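Local structure of arylesterase (Sulfolobus solfataricus, 5L2P) at residues Gly154-Gly159 and Asn279-Leu284. The protein hydrolyses aromatic esters, p-nitrophenyl fatty acid esters and organophosphates such as paraoxon, acting as a broad-specificity serine esterase. Residues are numbered along the deposited sequence; the frame is centred on the assembly and turned at random.
Sequences GISAGG and NVHAFL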
loop_
_atom_site.group_PDB
_atom_site.type_symbol
_atom_site.label_atom_id
_atom_site.label_comp_id
_atom_site.label_asym_id
_atom_site.label_seq_id
_atom_site.Cartn_x
_atom_site.Cartn_y
_atom_site.Cartn_z
ATOM N N GLY A 154 -1.934 24.774 -10.433
ATOM C CA GLY A 154 -1.633 24.052 -11.628
ATOM C C GLY A 154 -1.946 22.588 -11.526
ATOM O O GLY A 154 -1.826 22.013 -10.467
ATOM N N ILE A 155 -2.366 21.993 -12.660
ATOM C CA ILE A 155 -2.772 20.587 -12.740
ATOM C C ILE A 155 -1.816 19.802 -13.634
ATOM O O ILE A 155 -1.526 20.204 -14.724
ATOM C CB ILE A 155 -4.221 20.459 -13.240
ATOM C CG1 ILE A 155 -5.171 21.177 -12.263
ATOM C CG2 ILE A 155 -4.634 19.006 -13.456
ATOM C CD1 ILE A 155 -6.565 21.447 -12.793
ATOM N N SER A 156 -1.285 18.701 -13.125
ATOM C CA SER A 156 -0.466 17.770 -13.920
ATOM C C SER A 156 0.925 18.356 -14.354
ATOM O O SER A 156 1.806 18.540 -13.548
ATOM C CB SER A 156 -1.302 17.254 -15.093
ATOM O OG SER A 156 -0.556 16.347 -15.863
ATOM N N ALA A 157 1.125 18.657 -15.615
ATOM C CA ALA A 157 2.275 19.458 -16.046
ATOM C C ALA A 157 2.192 20.837 -15.425
ATOM O O ALA A 157 3.207 21.477 -15.202
ATOM C CB ALA A 157 2.306 19.575 -17.585
ATOM N N GLY A 158 0.977 21.340 -15.217
ATOM C CA GLY A 158 0.769 22.615 -14.542
ATOM C C GLY A 158 1.268 22.537 -13.100
ATOM O O GLY A 158 1.803 23.504 -12.579
ATOM N N GLY A 159 1.049 21.393 -12.460
ATOM C CA GLY A 159 1.556 21.156 -11.125
ATOM C C GLY A 159 3.073 21.092 -11.082
ATOM O O GLY A 159 3.699 21.555 -10.129
ATOM N N ASN A 279 -10.590 7.918 -8.012
ATOM C CA ASN A 279 -10.397 8.807 -9.123
ATOM C C ASN A 279 -9.086 8.627 -9.789
ATOM O O ASN A 279 -8.131 8.184 -9.174
ATOM C CB ASN A 279 -10.562 10.253 -8.714
ATOM C CG ASN A 279 -12.029 10.673 -8.643
ATOM O OD1 ASN A 279 -12.599 11.244 -9.599
ATOM N ND2 ASN A 279 -12.663 10.308 -7.563
ATOM N N VAL A 280 -9.090 8.918 -11.089
ATOM C CA VAL A 280 -7.906 8.788 -11.905
ATOM C C VAL A 280 -7.269 10.156 -12.032
ATOM O O VAL A 280 -7.722 11.114 -11.439
ATOM C CB VAL A 280 -8.225 8.146 -13.279
ATOM C CG1 VAL A 280 -8.810 6.749 -13.073
ATOM C CG2 VAL A 280 -9.120 9.043 -14.135
ATOM N N HIS A 281 -6.189 10.228 -12.778
ATOM C CA HIS A 281 -5.446 11.466 -12.941
ATOM C C HIS A 281 -6.335 12.628 -13.374
ATOM O O HIS A 281 -7.121 12.520 -14.317
ATOM C CB HIS A 281 -4.342 11.245 -13.958
ATOM C CG HIS A 281 -3.552 12.468 -14.274
ATOM N ND1 HIS A 281 -2.613 12.999 -13.417
ATOM C CD2 HIS A 281 -3.555 13.264 -15.367
ATOM C CE1 HIS A 281 -2.066 14.065 -13.971
ATOM N NE2 HIS A 281 -2.630 14.257 -15.150
ATOM N N ALA A 282 -6.202 13.731 -12.648
ATOM C CA ALA A 282 -6.937 14.989 -12.949
ATOM C C ALA A 282 -8.466 14.891 -12.782
ATOM O O ALA A 282 -9.169 15.775 -13.161
ATOM C CB ALA A 282 -6.544 15.495 -14.310
ATOM N N PHE A 283 -8.946 13.819 -12.171
ATOM C CA PHE A 283 -10.367 13.620 -11.888
ATOM C C PHE A 283 -11.208 13.536 -13.159
ATOM O O PHE A 283 -12.369 13.874 -13.174
ATOM C CB PHE A 283 -10.879 14.678 -10.902
ATOM C CG PHE A 283 -9.870 15.023 -9.823
ATOM C CD1 PHE A 283 -9.447 14.084 -8.907
ATOM C CD2 PHE A 283 -9.296 16.287 -9.768
ATOM C CE1 PHE A 283 -8.498 14.384 -7.940
ATOM C CE2 PHE A 283 -8.340 16.597 -8.811
ATOM C CZ PHE A 283 -7.941 15.638 -7.894
ATOM N N LEU A 284 -10.600 13.019 -14.222
ATOM C CA LEU A 284 -11.263 12.841 -15.495
ATOM C C LEU A 284 -12.372 11.818 -15.424
ATOM O O LEU A 284 -12.231 10.773 -14.782
ATOM C CB LEU A 284 -10.233 12.467 -16.554
ATOM C CG LEU A 284 -9.504 13.751 -16.985
ATOM C CD1 LEU A 284 -8.049 13.475 -17.353
ATOM C CD2 LEU A 284 -10.242 14.483 -18.124
#
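S156 and H281 meet here as nucleophile and base of the inferred catalytic triad of this alpha/beta hydrolase, a worked example of how the fold joins residues far apart in sequence. S156 occupies the nucleophile elbow, the GxSxG turn from strand 150-155 into helix 157-171, and its backbone has a positive phi (69°), as nucleophile elbows commonly do. The S156 hydroxyl points across the gap to segment 279-284, its OG trans to N (chi1 -179°). H281 likewise extends its ring away from its own backbone N, which brings NE2 to the elbow although the CB of H281 does not itself head there. OG donates to NE2 at 3.0 Å, arriving at the ring edge only 11° out of the plane. Through its other nitrogen, ND1, the ring is hydrogen-bonded to OD2 of D251, the inferred third member; the two bonds, one at each nitrogen, hold the rotation of the imidazole in a geometry consistent with a Ser-His-Asp triad. Beside this polar line, I155 CG2 packs on A282 CB at 4.1 Å. The same A282 methyl lies over one face of the H281 ring, 3.8 Å from its plane and displaced from the centre to the CD2 side.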